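Local coordinates for branched-chain amino acid aminotransferase (Thermoproteus uzoniensis, PDB 5CE8), which catalyses pyridoxal phosphate-dependent transamination, probably transferring the amino group of leucine, isoleucine or valine to 2-oxoglutarate, at residues A[142-147]-A[184-189]; A[253-258]-A[273-278]; A[146-151]-A[174-179]; A[101-106]-A[131-136]. One frame throughout, in Å; residues are numbered along the deposited sequence.

Contact 1: A[142-147]-A[184-189]; sequences VRAAVV and EAIMLN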
loop_
_atom_site.group_PDB
_atom_site.type_symbol
_atom_site.label_atom_id
_atom_site.label_comp_id
_atom_site.label_asym_id
_atom_site.label_seq_id
_atom_site.Cartn_x
_atom_site.Cartn_y
_atom_site.Cartn_z
ATOM N N VAL A 142 -28.343 -4.472 15.498
ATOM C CA VAL A 142 -27.178 -5.222 15.939
ATOM C C VAL A 142 -26.008 -4.291 16.281
ATOM O O VAL A 142 -26.019 -3.173 15.922
ATOM C CB VAL A 142 -26.716 -6.144 14.828
ATOM C CG1 VAL A 142 -27.745 -7.288 14.549
ATOM C CG2 VAL A 142 -26.378 -5.395 13.600
ATOM N N ARG A 143 -25.056 -4.775 17.062
ATOM C CA ARG A 143 -23.898 -4.000 17.503
ATOM C C ARG A 143 -22.818 -4.558 16.625
ATOM O O ARG A 143 -22.697 -5.797 16.487
ATOM C CB ARG A 143 -23.659 -4.247 18.994
ATOM C CG ARG A 143 -24.840 -3.831 19.880
ATOM C CD ARG A 143 -24.562 -3.903 21.343
ATOM N NE ARG A 143 -24.552 -5.294 21.735
ATOM C CZ ARG A 143 -23.477 -6.097 21.842
ATOM N NH1 ARG A 143 -22.229 -5.678 21.653
ATOM N NH2 ARG A 143 -23.687 -7.364 22.139
ATOM N N ALA A 144 -22.057 -3.659 16.028
ATOM C CA ALA A 144 -20.990 -4.028 15.154
ATOM C C ALA A 144 -19.605 -3.527 15.585
ATOM O O ALA A 144 -19.483 -2.569 16.349
ATOM C CB ALA A 144 -21.369 -3.573 13.750
ATOM N N ALA A 145 -18.573 -4.285 15.221
ATOM C CA ALA A 145 -17.211 -3.982 15.496
ATOM C C ALA A 145 -16.443 -3.910 14.195
ATOM O O ALA A 145 -16.569 -4.763 13.314
ATOM C CB ALA A 145 -16.588 -4.982 16.433
ATOM N N VAL A 146 -15.642 -2.868 14.021
ATOM C CA VAL A 146 -14.690 -2.916 12.850
ATOM C C VAL A 146 -13.627 -3.903 13.255
ATOM O O VAL A 146 -13.011 -3.765 14.359
ATOM C CB VAL A 146 -13.929 -1.536 12.486
ATOM C CG1 VAL A 146 -13.079 -1.781 11.257
ATOM C CG2 VAL A 146 -14.949 -0.346 12.261
ATOM N N VAL A 147 -13.414 -4.916 12.414
ATOM C CA VAL A 147 -12.432 -5.940 12.690
ATOM C C VAL A 147 -11.000 -5.723 12.239
ATOM O O VAL A 147 -10.681 -4.783 11.466
ATOM C CB VAL A 147 -12.914 -7.323 12.240
ATOM C CG1 VAL A 147 -14.128 -7.665 12.947
ATOM C CG2 VAL A 147 -13.180 -7.418 10.727
ATOM N N GLU A 184 -22.028 -8.619 14.656
ATOM C CA GLU A 184 -21.497 -8.703 13.295
ATOM C C GLU A 184 -20.232 -7.831 13.159
ATOM O O GLU A 184 -19.963 -6.876 13.974
ATOM C CB GLU A 184 -22.544 -8.248 12.211
ATOM C CG GLU A 184 -22.180 -8.461 10.704
ATOM C CD GLU A 184 -21.754 -9.919 10.434
ATOM O OE1 GLU A 184 -22.672 -10.699 10.144
ATOM O OE2 GLU A 184 -20.549 -10.324 10.700
ATOM N N ALA A 185 -19.496 -8.186 12.101
ATOM C CA ALA A 185 -18.258 -7.524 11.694
ATOM C C ALA A 185 -18.452 -6.476 10.700
ATOM O O ALA A 185 -19.284 -6.617 9.872
ATOM C CB ALA A 185 -17.282 -8.500 11.123
ATOM N N ILE A 186 -17.601 -5.449 10.740
ATOM C CA ILE A 186 -17.429 -4.545 9.577
ATOM C C ILE A 186 -16.007 -4.697 9.158
ATOM O O ILE A 186 -15.145 -4.604 9.967
ATOM C CB ILE A 186 -17.764 -3.027 9.893
ATOM C CG1 ILE A 186 -19.290 -2.791 9.821
ATOM C CG2 ILE A 186 -17.241 -2.075 8.812
ATOM C CD1 ILE A 186 -19.749 -1.819 10.795
ATOM N N MET A 187 -15.749 -4.728 7.836
ATOM C CA MET A 187 -14.444 -4.911 7.337
ATOM C C MET A 187 -14.068 -3.720 6.468
ATOM O O MET A 187 -14.879 -3.289 5.584
ATOM C CB MET A 187 -14.379 -6.174 6.419
ATOM C CG MET A 187 -14.202 -7.482 7.198
ATOM S SD MET A 187 -13.779 -8.903 6.119
ATOM C CE MET A 187 -15.400 -9.095 5.686
ATOM N N LEU A 188 -12.897 -3.185 6.746
ATOM C CA LEU A 188 -12.227 -2.186 5.915
ATOM C C LEU A 188 -11.559 -2.894 4.737
ATOM O O LEU A 188 -11.109 -4.022 4.871
ATOM C CB LEU A 188 -11.199 -1.463 6.692
ATOM C CG LEU A 188 -11.655 -0.731 7.931
ATOM C CD1 LEU A 188 -10.625 0.239 8.511
ATOM C CD2 LEU A 188 -12.947 0.055 7.617
ATOM N N ASN A 189 -11.494 -2.253 3.575
ATOM C CA ASN A 189 -10.645 -2.731 2.471
ATOM C C ASN A 189 -9.101 -2.397 2.670
ATOM O O ASN A 189 -8.718 -1.813 3.707
ATOM C CB ASN A 189 -11.188 -2.291 1.125
ATOM C CG ASN A 189 -11.002 -0.789 0.852
ATOM O OD1 ASN A 189 -10.553 -0.011 1.743
ATOM N ND2 ASN A 189 -11.548 -0.352 -0.277
HETATM O O HOH W 1 -11.146 -4.277 8.637
#
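Ala144, Ala145 and Val146 form parallel bridges with Glu184, Ala185 and Ile186, the two strands running in the same direction with a twist of 33°. These are the two parallel strands of a beta-alpha-beta unit whose connection contains helix 167-179. Ala145 N donates to Glu184 O, Ile186 N to Ala145 O over 2.9 Å, and just past the bridges Val147 N adds a bond of 3.0 Å to Ile186 O. At the start of the pair the bond from Glu184 N to Arg143 O is weak. Past the last bridge a water takes over, giving a proton to Val147 O and accepting one from Leu188 N.

The side chain of Val147 can be traced outward. CB lies loosely by Ile186 O. CG1, anti to the carbonyl carbon (chi1 -60°), meets Ala185 CB at 3.7 Å. The other methyl, CG2, is directed between N and C and rests 3.5 Å from Ile186 O while touching Met187 CG at 3.7 Å. On the reverse side of the sheet Ala144 CB meets the Ile186 tip, CD1, at 3.8 Å, and Val146 CG1 lies against Leu188 CG, the two side chains crossing at about a right angle.

Glu184 turns its carboxylate out of the contact: OE2 accepts from Ala185 N at 2.8 Å, from Ser198 OG and in a salt bridge from Arg178. The Met187 side chain lies about 6 Å from the bound cofactor. Backbone N-H and C=O groups are thus paired across the strands and through the water, within an apolar setting.

Contact 2: A[253-258]-A[273-278]; sequences DEAFFV and RVLQRG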
loop_
_atom_site.group_PDB
_atom_site.type_symbol
_atom_site.label_atom_id
_atom_site.label_comp_id
_atom_site.label_asym_id
_atom_site.label_seq_id
_atom_site.Cartn_x
_atom_site.Cartn_y
_atom_site.Cartn_z
ATOM N N ASP A 253 -25.772 9.507 10.993
ATOM C CA ASP A 253 -27.134 9.584 11.526
ATOM C C ASP A 253 -27.803 8.242 11.663
ATOM O O ASP A 253 -28.553 8.015 12.611
ATOM C CB ASP A 253 -27.992 10.513 10.643
ATOM C CG ASP A 253 -27.392 11.941 10.554
ATOM O OD1 ASP A 253 -26.828 12.382 11.564
ATOM O OD2 ASP A 253 -27.442 12.573 9.481
ATOM N N GLU A 254 -27.442 7.332 10.776
ATOM C CA GLU A 254 -27.987 5.950 10.734
ATOM C C GLU A 254 -27.080 5.088 9.932
ATOM O O GLU A 254 -26.255 5.576 9.125
ATOM C CB GLU A 254 -29.390 5.771 10.037
ATOM C CG GLU A 254 -30.407 6.846 10.112
ATOM C CD GLU A 254 -31.671 6.515 9.339
ATOM O OE1 GLU A 254 -32.110 5.304 9.309
ATOM O OE2 GLU A 254 -32.257 7.503 8.835
ATOM N N ALA A 255 -27.258 3.787 10.143
ATOM C CA ALA A 255 -26.489 2.719 9.467
ATOM C C ALA A 255 -27.252 1.423 9.484
ATOM O O ALA A 255 -28.054 1.147 10.390
ATOM C CB ALA A 255 -25.111 2.496 10.093
ATOM N N PHE A 256 -27.102 0.705 8.407
ATOM C CA PHE A 256 -27.700 -0.616 8.260
ATOM C C PHE A 256 -26.942 -1.530 7.284
ATOM O O PHE A 256 -26.300 -1.095 6.336
ATOM C CB PHE A 256 -29.187 -0.513 7.872
ATOM C CG PHE A 256 -29.504 0.172 6.572
ATOM C CD1 PHE A 256 -29.603 1.546 6.502
ATOM C CD2 PHE A 256 -29.773 -0.557 5.408
ATOM C CE1 PHE A 256 -30.000 2.216 5.314
ATOM C CE2 PHE A 256 -30.167 0.099 4.249
ATOM C CZ PHE A 256 -30.215 1.488 4.166
ATOM N N PHE A 257 -27.069 -2.816 7.567
ATOM C CA PHE A 257 -26.614 -3.910 6.724
ATOM C C PHE A 257 -27.791 -4.429 5.892
ATOM O O PHE A 257 -28.977 -4.409 6.328
ATOM C CB PHE A 257 -26.256 -5.110 7.566
ATOM C CG PHE A 257 -24.978 -5.014 8.328
ATOM C CD1 PHE A 257 -23.793 -4.867 7.686
ATOM C CD2 PHE A 257 -24.971 -5.113 9.760
ATOM C CE1 PHE A 257 -22.602 -4.865 8.400
ATOM C CE2 PHE A 257 -23.794 -5.064 10.457
ATOM C CZ PHE A 257 -22.587 -4.950 9.775
ATOM N N VAL A 258 -27.448 -4.923 4.684
ATOM C CA VAL A 258 -28.404 -5.502 3.742
ATOM C C VAL A 258 -27.764 -6.791 3.192
ATOM O O VAL A 258 -26.495 -6.862 3.065
ATOM C CB VAL A 258 -28.879 -4.530 2.627
ATOM C CG1 VAL A 258 -29.363 -3.229 3.242
ATOM C CG2 VAL A 258 -27.786 -4.247 1.646
ATOM N N ARG A 273 -19.964 3.243 19.861
ATOM C CA ARG A 273 -20.662 4.478 19.442
ATOM C C ARG A 273 -22.091 4.112 19.032
ATOM O O ARG A 273 -22.347 3.434 17.989
ATOM C CB ARG A 273 -19.988 5.145 18.245
ATOM C CG ARG A 273 -18.841 6.178 18.399
ATOM C CD ARG A 273 -17.563 5.465 18.597
ATOM N NE ARG A 273 -16.274 6.112 18.600
ATOM C CZ ARG A 273 -15.190 5.404 18.982
ATOM N NH1 ARG A 273 -15.338 4.114 19.308
ATOM N NH2 ARG A 273 -13.950 5.900 18.982
ATOM N N VAL A 274 -23.022 4.619 19.829
ATOM C CA VAL A 274 -24.445 4.401 19.661
ATOM C C VAL A 274 -24.988 5.092 18.433
ATOM O O VAL A 274 -24.571 6.183 18.124
ATOM C CB VAL A 274 -25.244 4.793 20.910
ATOM C CG1 VAL A 274 -26.788 4.750 20.631
ATOM C CG2 VAL A 274 -24.813 3.837 22.045
ATOM N N LEU A 275 -25.849 4.409 17.666
ATOM C CA LEU A 275 -26.563 5.081 16.579
ATOM C C LEU A 275 -28.000 4.757 16.805
ATOM O O LEU A 275 -28.337 3.604 17.092
ATOM C CB LEU A 275 -26.084 4.664 15.170
ATOM C CG LEU A 275 -24.560 4.562 14.929
ATOM C CD1 LEU A 275 -24.348 3.801 13.630
ATOM C CD2 LEU A 275 -23.806 5.880 14.839
ATOM N N GLN A 276 -28.868 5.760 16.598
ATOM C CA GLN A 276 -30.344 5.593 16.614
ATOM C C GLN A 276 -30.821 4.494 15.635
ATOM O O GLN A 276 -30.252 4.366 14.543
ATOM C CB GLN A 276 -31.061 6.934 16.233
ATOM C CG GLN A 276 -31.171 7.153 14.678
ATOM C CD GLN A 276 -31.964 8.357 14.161
ATOM O OE1 GLN A 276 -33.191 8.558 14.478
ATOM N NE2 GLN A 276 -31.293 9.132 13.264
ATOM N N ARG A 277 -31.866 3.726 15.974
ATOM C CA ARG A 277 -32.540 2.939 14.911
ATOM C C ARG A 277 -33.373 3.979 14.069
ATOM O O ARG A 277 -34.390 4.484 14.565
ATOM C CB ARG A 277 -33.395 1.841 15.530
ATOM C CG ARG A 277 -34.190 0.935 14.584
ATOM C CD ARG A 277 -35.021 -0.089 15.370
ATOM N NE ARG A 277 -35.849 -0.935 14.510
ATOM N N GLY A 278 -32.878 4.391 12.884
ATOM C CA GLY A 278 -33.381 5.623 12.229
ATOM C C GLY A 278 -34.628 5.530 11.319
ATOM O O GLY A 278 -35.060 4.440 10.938
HETATM O O HOH W 2 -27.557 8.197 15.318
HETATM O O HOH W 3 -28.448 3.204 12.732
#
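Glu254 brings its carboxylate up to Gly278, OE1 leading: this oxygen comes within 3.2 Å of Gly278 CA. Gly278 is the N-cap residue of helix 279-292, and the extended glutamate chain takes the carboxylate past it to the first turn, where OE2 accepts from Ile280 N and OE1 from Thr281 OG1. The negative group would be favourably placed at this positive helix end.

Beside it, Gln276 reaches back to Asp253. Its CG lies between N and C (chi1 84°), which brings NE2 to Asp253 O at 3.0 Å; the bond is straight (165°) and lies in the amide plane, yet reaches the carbonyl from above that group's plane. Asp253 O is gripped again by a water that also accepts from Gln276 N, and a second water accepts from Ala255 N at 2.9 Å and lies at Gln276 O. Next to these polar links, Ala255 CB meets Leu275 CD1 at 3.8 Å.

The touching parts run at about a right angle, joining a strand start to a helix start. Asp253 and Glu254 both face Val205 of the antiparallel strand 201-206, the signature of a classic beta bulge.

Contact 3: A[146-151]-A[174-179]; sequences VVSWRR and AVEARA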
loop_
_atom_site.group_PDB
_atom_site.type_symbol
_atom_site.label_atom_id
_atom_site.label_comp_id
_atom_site.label_asym_id
_atom_site.label_seq_id
_atom_site.Cartn_x
_atom_site.Cartn_y
_atom_site.Cartn_z
ATOM N N VAL A 146 -15.642 -2.868 14.021
ATOM C CA VAL A 146 -14.690 -2.916 12.850
ATOM C C VAL A 146 -13.627 -3.903 13.255
ATOM O O VAL A 146 -13.011 -3.765 14.359
ATOM C CB VAL A 146 -13.929 -1.536 12.486
ATOM C CG1 VAL A 146 -13.079 -1.781 11.257
ATOM C CG2 VAL A 146 -14.949 -0.346 12.261
ATOM N N VAL A 147 -13.414 -4.916 12.414
ATOM C CA VAL A 147 -12.432 -5.940 12.690
ATOM C C VAL A 147 -11.000 -5.723 12.239
ATOM O O VAL A 147 -10.681 -4.783 11.466
ATOM C CB VAL A 147 -12.914 -7.323 12.240
ATOM C CG1 VAL A 147 -14.128 -7.665 12.947
ATOM C CG2 VAL A 147 -13.180 -7.418 10.727
ATOM N N SER A 148 -10.098 -6.558 12.793
ATOM C CA SER A 148 -8.651 -6.432 12.506
ATOM C C SER A 148 -8.324 -6.942 11.091
ATOM O O SER A 148 -7.316 -6.553 10.584
ATOM C CB SER A 148 -7.763 -7.250 13.468
ATOM O OG SER A 148 -8.134 -8.674 13.404
ATOM N N TRP A 149 -9.120 -7.898 10.576
ATOM C CA TRP A 149 -9.056 -8.448 9.262
ATOM C C TRP A 149 -9.547 -7.533 8.175
ATOM O O TRP A 149 -10.620 -7.056 8.220
ATOM C CB TRP A 149 -9.914 -9.757 9.210
ATOM C CG TRP A 149 -9.343 -10.811 10.120
ATOM C CD1 TRP A 149 -9.785 -11.096 11.350
ATOM C CD2 TRP A 149 -8.250 -11.675 9.866
ATOM N NE1 TRP A 149 -9.032 -12.056 11.884
ATOM C CE2 TRP A 149 -8.021 -12.368 11.011
ATOM C CE3 TRP A 149 -7.349 -11.803 8.842
ATOM C CZ2 TRP A 149 -6.945 -13.313 11.142
ATOM C CZ3 TRP A 149 -6.303 -12.703 8.945
ATOM C CH2 TRP A 149 -6.111 -13.444 10.109
ATOM N N ARG A 150 -8.742 -7.283 7.173
ATOM C CA ARG A 150 -9.197 -6.534 6.041
ATOM C C ARG A 150 -9.860 -7.447 5.020
ATOM O O ARG A 150 -9.484 -8.603 4.928
ATOM C CB ARG A 150 -8.022 -5.824 5.377
ATOM C CG ARG A 150 -7.255 -4.906 6.300
ATOM C CD ARG A 150 -8.146 -3.726 6.768
ATOM N NE ARG A 150 -7.439 -2.635 7.464
ATOM C CZ ARG A 150 -7.513 -2.338 8.788
ATOM N NH1 ARG A 150 -8.220 -3.058 9.669
ATOM N NH2 ARG A 150 -6.850 -1.255 9.259
ATOM N N ARG A 151 -10.829 -6.907 4.287
ATOM C CA ARG A 151 -11.410 -7.594 3.135
ATOM C C ARG A 151 -10.354 -8.036 2.114
ATOM O O ARG A 151 -9.471 -7.279 1.723
ATOM C CB ARG A 151 -12.451 -6.687 2.456
ATOM C CG ARG A 151 -13.232 -7.207 1.291
ATOM C CD ARG A 151 -14.383 -8.230 1.530
ATOM N NE ARG A 151 -15.153 -8.268 0.279
ATOM C CZ ARG A 151 -15.703 -9.345 -0.327
ATOM N NH1 ARG A 151 -15.709 -10.535 0.235
ATOM N NH2 ARG A 151 -16.307 -9.199 -1.518
ATOM N N ALA A 174 -16.148 -12.646 10.927
ATOM C CA ALA A 174 -17.380 -12.967 11.620
ATOM C C ALA A 174 -17.085 -13.496 13.013
ATOM O O ALA A 174 -17.695 -13.033 14.029
ATOM C CB ALA A 174 -18.143 -13.989 10.820
ATOM N N VAL A 175 -16.074 -14.358 13.112
ATOM C CA VAL A 175 -15.691 -14.959 14.375
ATOM C C VAL A 175 -15.046 -13.949 15.280
ATOM O O VAL A 175 -15.335 -13.935 16.474
ATOM C CB VAL A 175 -14.783 -16.183 14.163
ATOM C CG1 VAL A 175 -14.037 -16.648 15.474
ATOM C CG2 VAL A 175 -15.614 -17.288 13.510
ATOM N N GLU A 176 -14.183 -13.104 14.736
ATOM C CA GLU A 176 -13.599 -12.072 15.542
ATOM C C GLU A 176 -14.661 -11.225 16.210
ATOM O O GLU A 176 -14.613 -10.987 17.392
ATOM C CB GLU A 176 -12.670 -11.146 14.732
ATOM C CG GLU A 176 -12.015 -10.071 15.649
ATOM C CD GLU A 176 -11.126 -9.124 14.918
ATOM O OE1 GLU A 176 -11.182 -7.884 15.204
ATOM O OE2 GLU A 176 -10.380 -9.617 14.030
ATOM N N ALA A 177 -15.669 -10.781 15.479
ATOM C CA ALA A 177 -16.673 -9.961 16.098
ATOM C C ALA A 177 -17.542 -10.693 17.145
ATOM O O ALA A 177 -17.821 -10.220 18.262
ATOM C CB ALA A 177 -17.524 -9.304 14.989
ATOM N N ARG A 178 -17.924 -11.900 16.791
ATOM C CA ARG A 178 -18.776 -12.707 17.651
ATOM C C ARG A 178 -18.089 -13.243 18.854
ATOM O O ARG A 178 -18.733 -13.264 19.894
ATOM C CB ARG A 178 -19.372 -13.827 16.829
ATOM C CG ARG A 178 -20.320 -13.301 15.766
ATOM C CD ARG A 178 -20.764 -14.410 14.813
ATOM N NE ARG A 178 -21.857 -14.057 13.938
ATOM C CZ ARG A 178 -21.751 -13.229 12.913
ATOM N NH1 ARG A 178 -20.574 -12.586 12.676
ATOM N NH2 ARG A 178 -22.821 -12.995 12.138
ATOM N N ALA A 179 -16.805 -13.595 18.757
ATOM C CA ALA A 179 -15.976 -14.008 19.940
ATOM C C ALA A 179 -16.038 -12.974 21.096
ATOM O O ALA A 179 -16.153 -13.350 22.249
ATOM C CB ALA A 179 -14.527 -14.295 19.563
HETATM O O HOH W 4 -8.818 -12.040 14.764
#
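Glu176 reaches out from its helix, fully extended (chi1 -178°, chi2 -179°), and grips the turn at Ser148 with both carboxylate oxygens. OE1 accepts from Ser148 N over 3.0 Å on its syn side, and the same N-H makes a weak second bond to OE2. OE2 also takes the hydroxyl proton in a short bond, 2.5 Å from Ser148 OG, likewise on the syn side. A water also donates to OE2, at 3.0 Å, while accepting from Trp149 NE1 at 2.9 Å.

The Trp149 indole, turned 55° from the carboxylate, approaches it obliquely, with CD1 3.1 Å from OE2. Along the outgoing glutamate chain, Val147 slides past in the opposite sense, its CB 3.5 Å from OE1. Having given its own proton to Glu176, Ser148 OG accepts from Arg246 of a second subunit; that arginine also makes a cation-pi contact with Trp149 and packs on Glu176, so it would offset the carboxylate charge.

One turn apart on the same helix, Arg178 N and NH1 both donate to Ala174 O, NH1 at 3.2 Å, and NH1 also makes a salt bridge to Glu184 OE2. Arg151, which touches the cofactor, pairs through its backbone with Leu188. The contact thus ties the loop leaving strand 142-146 to the last turns of helix 167-179, beside strand 184-188 and facing neighbouring subunits.

Contact 4: A[101-106]-A[131-136]; sequences DLYIRP and IPFGKY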
loop_
_atom_site.group_PDB
_atom_site.type_symbol
_atom_site.label_atom_id
_atom_site.label_comp_id
_atom_site.label_asym_id
_atom_site.label_seq_id
_atom_site.Cartn_x
_atom_site.Cartn_y
_atom_site.Cartn_z
ATOM N N ASP A 101 -41.062 -19.621 4.913
ATOM C CA ASP A 101 -39.826 -18.868 4.557
ATOM C C ASP A 101 -38.641 -19.838 4.519
ATOM O O ASP A 101 -38.460 -20.716 5.419
ATOM C CB ASP A 101 -39.498 -17.761 5.563
ATOM C CG ASP A 101 -40.497 -16.655 5.576
ATOM O OD1 ASP A 101 -41.380 -16.692 4.731
ATOM O OD2 ASP A 101 -40.418 -15.787 6.502
ATOM N N LEU A 102 -37.893 -19.713 3.437
ATOM C CA LEU A 102 -36.726 -20.530 3.134
ATOM C C LEU A 102 -35.532 -19.667 2.753
ATOM O O LEU A 102 -35.732 -18.566 2.267
ATOM C CB LEU A 102 -36.995 -21.383 1.917
ATOM C CG LEU A 102 -38.185 -22.341 1.874
ATOM C CD1 LEU A 102 -38.231 -23.027 0.477
ATOM C CD2 LEU A 102 -38.132 -23.304 3.065
ATOM N N TYR A 103 -34.349 -20.201 3.026
ATOM C CA TYR A 103 -33.099 -19.830 2.397
ATOM C C TYR A 103 -32.708 -20.987 1.491
ATOM O O TYR A 103 -32.658 -22.142 1.888
ATOM C CB TYR A 103 -32.070 -19.620 3.471
ATOM C CG TYR A 103 -30.761 -19.099 2.971
ATOM C CD1 TYR A 103 -29.756 -19.976 2.578
ATOM C CD2 TYR A 103 -30.508 -17.734 2.912
ATOM C CE1 TYR A 103 -28.547 -19.514 2.130
ATOM C CE2 TYR A 103 -29.281 -17.253 2.451
ATOM C CZ TYR A 103 -28.295 -18.149 2.122
ATOM O OH TYR A 103 -27.100 -17.708 1.589
ATOM N N ILE A 104 -32.480 -20.666 0.250
ATOM C CA ILE A 104 -32.062 -21.590 -0.780
ATOM C C ILE A 104 -30.526 -21.385 -1.129
ATOM O O ILE A 104 -30.062 -20.260 -1.433
ATOM C CB ILE A 104 -32.927 -21.321 -2.016
ATOM C CG1 ILE A 104 -34.454 -21.592 -1.717
ATOM C CG2 ILE A 104 -32.499 -22.188 -3.185
ATOM C CD1 ILE A 104 -35.344 -20.660 -2.529
ATOM N N ARG A 105 -29.761 -22.449 -1.023
ATOM C CA ARG A 105 -28.340 -22.416 -1.346
ATOM C C ARG A 105 -27.917 -23.213 -2.607
ATOM O O ARG A 105 -27.832 -24.498 -2.544
ATOM C CB ARG A 105 -27.619 -23.056 -0.212
ATOM C CG ARG A 105 -26.109 -23.198 -0.450
ATOM C CD ARG A 105 -25.307 -21.933 -0.789
ATOM N NE ARG A 105 -25.401 -20.787 0.107
ATOM C CZ ARG A 105 -24.688 -20.582 1.205
ATOM N NH1 ARG A 105 -23.799 -21.452 1.705
ATOM N NH2 ARG A 105 -24.891 -19.467 1.860
ATOM N N PRO A 106 -27.705 -22.510 -3.730
ATOM C CA PRO A 106 -27.079 -23.128 -4.902
ATOM C C PRO A 106 -25.595 -23.114 -4.678
ATOM O O PRO A 106 -25.039 -22.045 -4.317
ATOM C CB PRO A 106 -27.450 -22.226 -6.071
ATOM C CG PRO A 106 -28.450 -21.371 -5.606
ATOM C CD PRO A 106 -28.444 -21.321 -4.095
ATOM N N ILE A 131 -33.970 -24.716 2.584
ATOM C CA ILE A 131 -34.072 -24.976 3.955
ATOM C C ILE A 131 -34.961 -23.952 4.706
ATOM O O ILE A 131 -34.890 -22.737 4.457
ATOM C CB ILE A 131 -32.614 -25.130 4.547
ATOM C CG1 ILE A 131 -32.226 -24.035 5.534
ATOM C CG2 ILE A 131 -31.558 -25.269 3.431
ATOM C CD1 ILE A 131 -30.905 -24.294 6.248
ATOM N N PRO A 132 -35.730 -24.425 5.702
ATOM C CA PRO A 132 -36.465 -23.485 6.492
ATOM C C PRO A 132 -35.532 -22.530 7.145
ATOM O O PRO A 132 -34.419 -22.936 7.503
ATOM C CB PRO A 132 -37.124 -24.352 7.547
ATOM C CG PRO A 132 -37.349 -25.606 6.829
ATOM C CD PRO A 132 -36.109 -25.806 6.023
ATOM N N PHE A 133 -35.936 -21.261 7.261
ATOM C CA PHE A 133 -35.000 -20.193 7.769
ATOM C C PHE A 133 -35.778 -18.978 8.198
ATOM O O PHE A 133 -36.569 -18.438 7.411
ATOM C CB PHE A 133 -33.992 -19.790 6.662
ATOM C CG PHE A 133 -32.709 -19.105 7.160
ATOM C CD1 PHE A 133 -31.751 -19.813 7.882
ATOM C CD2 PHE A 133 -32.421 -17.761 6.822
ATOM C CE1 PHE A 133 -30.542 -19.210 8.271
ATOM C CE2 PHE A 133 -31.225 -17.164 7.205
ATOM C CZ PHE A 133 -30.289 -17.870 7.934
ATOM N N GLY A 134 -35.615 -18.601 9.474
ATOM C CA GLY A 134 -36.074 -17.321 10.009
ATOM C C GLY A 134 -35.070 -16.176 9.790
ATOM O O GLY A 134 -34.493 -15.959 8.669
ATOM N N LYS A 135 -34.825 -15.433 10.862
ATOM C CA LYS A 135 -33.912 -14.243 10.794
ATOM C C LYS A 135 -32.385 -14.569 11.030
ATOM O O LYS A 135 -32.071 -15.509 11.792
ATOM C CB LYS A 135 -34.478 -13.133 11.723
ATOM C CG LYS A 135 -35.823 -12.551 11.226
ATOM N N TYR A 136 -31.474 -13.829 10.347
ATOM C CA TYR A 136 -29.960 -13.933 10.497
ATOM C C TYR A 136 -29.344 -12.956 11.529
ATOM O O TYR A 136 -28.319 -13.256 12.170
ATOM C CB TYR A 136 -29.231 -13.686 9.143
ATOM C CG TYR A 136 -27.731 -14.038 9.105
ATOM C CD1 TYR A 136 -27.285 -15.278 9.565
ATOM C CD2 TYR A 136 -26.774 -13.162 8.556
ATOM C CE1 TYR A 136 -25.947 -15.661 9.502
ATOM C CE2 TYR A 136 -25.391 -13.517 8.518
ATOM C CZ TYR A 136 -24.995 -14.777 8.972
ATOM O OH TYR A 136 -23.682 -15.204 8.942
HETATM O O HOH W 5 -37.917 -16.146 7.742
#
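Tyr103 and Ile131 form a hydrogen-bonded pair between antiparallel strands 102-109 and 125-132, neighbours in the seven-stranded sheet of the chain. Their backbones exchange two bonds: Tyr103 N donates to Ile131 O and Ile131 N to Tyr103 O, each over 3.0 Å. The neighbouring pair, Leu102 with Pro132, is non-hydrogen-bonded, a position where the missing N-H of proline costs nothing. Beyond it Phe133 N still reaches Asp101 O at 3.2 Å, coming in from above the carbonyl plane.

Two aromatic side chains meet on the Tyr103 side. Both have CG anti to the backbone N (chi1 -174° for Tyr103 and -159° for Phe133), and their CB atoms touch at 3.7 Å. From there Tyr103 presents its ring edge to the face of Phe133, an edge-to-face pair with centroids 5.4 Å apart and planes tilted by 50°. On the reverse side Leu102 CD2 lies 3.6 Å from Ile131 O, and Leu102 CB is equally close to that carbonyl.

The second shell fixes the phenol. Arg105 NH2 donates to Tyr103 OH over 2.8 Å, with the hydroxyl at the edge of the guanidinium, and Arg105 NH1 is itself held by Asn37 and Tyr38 of a neighbouring subunit, whose Ile115 packs on Tyr103 and Ile131. The Tyr103 side chain is about 6 Å from the cofactor. At the start of segment 101-106, Asp101 OD1 accepts from Trp50 N, while a water donates one proton to Asp101 OD2 and the other to Phe133 O, 2.7 Å away.

Along the chain contact 4 closes first, contacts 1 and 3 follow from the same starting stretch, and contact 2 comes last. Contacts 1 and 3, with centres 6 Å apart, share Val146 and Val147 and together join the strands, loop and helix of one beta-alpha-beta unit. Contact 2 belongs to the same mixed sheet, its centre 13 Å from that of contact 1, and Phe257 packs against Glu184 and Ile186. Contact 4 lies in the separate antiparallel sheet, its centre 23 to 25 Å from the others. Contacts 1 and 4 come near the cofactor from different sheets, and contact 3 supplies Arg151. Contacts 1 and 3 both touch the second subunit, 3 and 4 the fourth.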